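Local structure of major capsid protein (Paramecium bursaria Chlorella virus 1, 5TIQ) at residues S56-R61 and E171-F176. The protein self-assembles as trimers into the large icosahedral capsid of the virus, forming most of its shell, and carries N-linked glycans added by the host. Numbering follows the deposited sequence.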
ATOM      1  N   SER A  56       6.133  13.864 -33.034  1.00 31.47           N
ATOM      2  CA  SER A  56       4.825  13.231 -33.071  1.00 30.89           C
ATOM      3  C   SER A  56       4.972  11.768 -33.461  1.00 34.97           C
ATOM      4  O   SER A  56       6.005  11.336 -33.976  1.00 36.26           O
ATOM      5  CB  SER A  56       3.875  13.946 -34.041  1.00 35.98           C
ATOM      6  OG  SER A  56       4.256  13.726 -35.387  1.00 43.09           O
ATOM      7  N   THR A  57       3.909  11.009 -33.204  1.00 34.06           N
ATOM      8  CA  THR A  57       3.863   9.585 -33.506  1.00 37.08           C
ATOM      9  C   THR A  57       2.449   9.215 -33.925  1.00 38.65           C
ATOM     10  O   THR A  57       1.487   9.549 -33.227  1.00 40.85           O
ATOM     11  CB  THR A  57       4.287   8.744 -32.295  1.00 40.16           C
ATOM     12  OG1 THR A  57       5.705   8.839 -32.113  1.00 55.77           O
ATOM     13  CG2 THR A  57       3.896   7.291 -32.489  1.00 30.18           C
ATOM     14  N   GLN A  58       2.326   8.539 -35.063  1.00 34.10           N
ATOM     15  CA  GLN A  58       1.063   7.952 -35.490  1.00 35.43           C
ATOM     16  C   GLN A  58       1.082   6.466 -35.151  1.00 33.17           C
ATOM     17  O   GLN A  58       1.914   5.718 -35.677  1.00 39.64           O
ATOM     18  CB  GLN A  58       0.839   8.166 -36.986  1.00 36.61           C
ATOM     19  CG  GLN A  58      -0.463   7.588 -37.512  1.00 36.45           C
ATOM     20  CD  GLN A  58      -0.649   7.851 -38.990  1.00 47.08           C
ATOM     21  OE1 GLN A  58      -1.003   6.954 -39.753  1.00 51.17           O
ATOM     22  NE2 GLN A  58      -0.409   9.090 -39.403  1.00 51.94           N
ATOM     23  N   ILE A  59       0.167   6.047 -34.274  1.00 31.79           N
ATOM     24  CA  ILE A  59       0.163   4.673 -33.778  1.00 32.79           C
ATOM     25  C   ILE A  59      -0.049   3.716 -34.942  1.00 32.45           C
ATOM     26  O   ILE A  59      -1.028   3.830 -35.691  1.00 33.78           O
ATOM     27  CB  ILE A  59      -0.913   4.486 -32.703  1.00 30.00           C
ATOM     28  CG1 ILE A  59      -0.788   5.552 -31.612  1.00 31.11           C
ATOM     29  CG2 ILE A  59      -0.821   3.096 -32.095  1.00 26.75           C
ATOM     30  CD1 ILE A  59       0.507   5.501 -30.847  1.00 36.26           C
ATOM     31  N   SER A  60       0.872   2.771 -35.105  1.00 28.62           N
ATOM     32  CA  SER A  60       0.726   1.760 -36.140  1.00 30.67           C
ATOM     33  C   SER A  60      -0.375   0.771 -35.763  1.00 31.78           C
ATOM     34  O   SER A  60      -0.693   0.565 -34.588  1.00 31.50           O
ATOM     35  CB  SER A  60       2.048   1.024 -36.361  1.00 29.46           C
ATOM     36  OG  SER A  60       2.485   0.399 -35.165  1.00 36.08           O
ATOM     37  N   ARG A  61      -0.953   0.144 -36.782  1.00 36.40           N
ATOM     38  CA  ARG A  61      -2.123  -0.715 -36.601  1.00 43.25           C
ATOM     39  C   ARG A  61      -1.723  -2.189 -36.616  1.00 41.59           C
ATOM     40  O   ARG A  61      -2.119  -2.971 -37.479  1.00 47.67           O
ATOM     41  CB  ARG A  61      -3.167  -0.406 -37.667  1.00 49.05           C
ATOM     42  CG  ARG A  61      -3.572   1.054 -37.684  1.00 51.76           C
ATOM     43  CD  ARG A  61      -4.738   1.310 -38.611  1.00 59.81           C
ATOM     44  NE  ARG A  61      -5.511   2.459 -38.153  1.00 63.81           N
ATOM     45  CZ  ARG A  61      -6.536   2.375 -37.312  1.00 60.22           C
ATOM     46  NH1 ARG A  61      -6.918   1.193 -36.846  1.00 57.67           N
ATOM     47  NH2 ARG A  61      -7.180   3.471 -36.941  1.00 61.81           N
ATOM     48  N   GLU A 171      -6.980   8.050 -37.652  1.00 35.58           N
ATOM     49  CA  GLU A 171      -5.663   7.772 -37.108  1.00 35.58           C
ATOM     50  C   GLU A 171      -5.574   8.271 -35.672  1.00 35.95           C
ATOM     51  O   GLU A 171      -6.216   9.254 -35.290  1.00 37.85           O
ATOM     52  CB  GLU A 171      -4.575   8.422 -37.963  1.00 39.58           C
ATOM     53  CG  GLU A 171      -4.471   7.861 -39.378  1.00 50.97           C
ATOM     54  CD  GLU A 171      -4.079   6.392 -39.409  1.00 60.70           C
ATOM     55  OE1 GLU A 171      -3.362   5.942 -38.490  1.00 63.78           O
ATOM     56  OE2 GLU A 171      -4.485   5.688 -40.358  1.00 64.52           O
ATOM     57  N   VAL A 172      -4.778   7.569 -34.871  1.00 34.32           N
ATOM     58  CA  VAL A 172      -4.536   7.923 -33.477  1.00 31.49           C
ATOM     59  C   VAL A 172      -3.097   8.405 -33.371  1.00 33.09           C
ATOM     60  O   VAL A 172      -2.160   7.658 -33.681  1.00 32.84           O
ATOM     61  CB  VAL A 172      -4.795   6.736 -32.541  1.00 27.23           C
ATOM     62  CG1 VAL A 172      -4.629   7.158 -31.087  1.00 26.57           C
ATOM     63  CG2 VAL A 172      -6.176   6.168 -32.794  1.00 27.20           C
ATOM     64  N   LYS A 173      -2.918   9.649 -32.940  1.00 28.28           N
ATOM     65  CA  LYS A 173      -1.604  10.269 -32.922  1.00 32.79           C
ATOM     66  C   LYS A 173      -1.307  10.840 -31.544  1.00 33.23           C
ATOM     67  O   LYS A 173      -2.213  11.216 -30.795  1.00 34.36           O
ATOM     68  CB  LYS A 173      -1.484  11.373 -33.981  1.00 36.47           C
ATOM     69  CG  LYS A 173      -1.645  10.876 -35.409  1.00 35.96           C
ATOM     70  CD  LYS A 173      -1.438  11.997 -36.406  1.00 36.46           C
ATOM     71  CE  LYS A 173      -0.002  12.491 -36.367  1.00 44.79           C
ATOM     72  NZ  LYS A 173       0.263  13.527 -37.403  1.00 48.16           N
ATOM     73  N   LEU A 174      -0.019  10.880 -31.216  1.00 32.38           N
ATOM     74  CA  LEU A 174       0.480  11.504 -29.999  1.00 30.31           C
ATOM     75  C   LEU A 174       1.457  12.600 -30.391  1.00 31.31           C
ATOM     76  O   LEU A 174       2.354  12.370 -31.208  1.00 33.34           O
ATOM     77  CB  LEU A 174       1.162  10.479 -29.087  1.00 29.21           C
ATOM     78  CG  LEU A 174       0.284   9.420 -28.419  1.00 28.25           C
ATOM     79  CD1 LEU A 174       1.145   8.303 -27.865  1.00 30.08           C
ATOM     80  CD2 LEU A 174      -0.538  10.046 -27.309  1.00 25.91           C
ATOM     81  N   TYR A 175       1.283  13.784 -29.814  1.00 29.09           N
ATOM     82  CA  TYR A 175       2.147  14.928 -30.078  1.00 31.71           C
ATOM     83  C   TYR A 175       2.912  15.262 -28.807  1.00 35.06           C
ATOM     84  O   TYR A 175       2.305  15.548 -27.769  1.00 35.73           O
ATOM     85  CB  TYR A 175       1.339  16.134 -30.557  1.00 29.92           C
ATOM     86  CG  TYR A 175       0.627  15.902 -31.868  1.00 30.58           C
ATOM     87  CD1 TYR A 175      -0.651  15.357 -31.897  1.00 31.62           C
ATOM     88  CD2 TYR A 175       1.230  16.223 -33.077  1.00 31.28           C
ATOM     89  CE1 TYR A 175      -1.308  15.141 -33.090  1.00 37.21           C
ATOM     90  CE2 TYR A 175       0.580  16.010 -34.280  1.00 31.76           C
ATOM     91  CZ  TYR A 175      -0.690  15.468 -34.279  1.00 38.51           C
ATOM     92  OH  TYR A 175      -1.346  15.251 -35.466  1.00 40.83           O
ATOM     93  N   PHE A 176       4.238  15.207 -28.888  1.00 33.94           N
ATOM     94  CA  PHE A 176       5.111  15.445 -27.752  1.00 33.16           C
ATOM     95  C   PHE A 176       5.840  16.770 -27.923  1.00 38.24           C
ATOM     96  O   PHE A 176       6.310  17.096 -29.020  1.00 44.94           O
ATOM     97  CB  PHE A 176       6.135  14.316 -27.602  1.00 31.59           C
ATOM     98  CG  PHE A 176       5.532  12.940 -27.607  1.00 31.80           C
ATOM     99  CD1 PHE A 176       5.110  12.349 -26.426  1.00 34.43           C
ATOM    100  CD2 PHE A 176       5.396  12.234 -28.792  1.00 28.49           C
ATOM    101  CE1 PHE A 176       4.559  11.080 -26.428  1.00 34.83           C
ATOM    102  CE2 PHE A 176       4.845  10.966 -28.802  1.00 30.15           C
ATOM    103  CZ  PHE A 176       4.427  10.387 -27.617  1.00 35.64           C
TER
HETATM  104  O   HOH W   1       2.518  15.077 -37.330  1.00 49.22           O
HETATM  105  O   HOH W   2      -3.323   5.294 -35.958  1.00 40.64           O
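Thr-57 O is gripped twice: Leu-174 N donates a hydrogen bond to it at 2.8 Å, close to straight at 166°, and Lys-173 CA adds a CA-H...O contact at 3.2 Å. Thr-57 N donates in return to Leu-174 O at 2.9 Å, completing the hydrogen-bonded pair of two antiparallel strands. Two residues on, past the non-hydrogen-bonded pair Gln-58 and Lys-173, Ile-59 N donates to Val-172 O, also at 2.9 Å. Beyond that bond a water takes over, accepting from Val-172 N and lying within 2.7 Å of Ile-59 O and 2.6 Å of Glu-171 OE1. Glu-171 is turned back at chi2 (-63°), which brings its carboxylate beside the Gln-58 side chain.

On the face that carries Ser-56 and Tyr-175, Lys-173 CG rests against Gln-58 CB at 4.0 Å, the chains crossing at an angle. Lys-173 then bends at chi3 (66°), carrying NZ to a second water, which also bonds Ser-56 OG; a weak bond joins NZ to Tyr-175 OH, which also bonds Glu-98 OE1. The opposite face is largely apolar: Ile-59 CD1 meets Leu-174 CD1 at 4.1 Å, while Phe-176 presents its ring edge to Thr-57 OG1, itself bonded to Thr-44 O. This face packs on the sheet of 65-76 and 200-210. Antiparallel strands 54-58, 172-178, 92-99 and 102-108 follow the C-H-E-F order of a jelly roll, the N-terminal one of this double jelly-roll capsid protein.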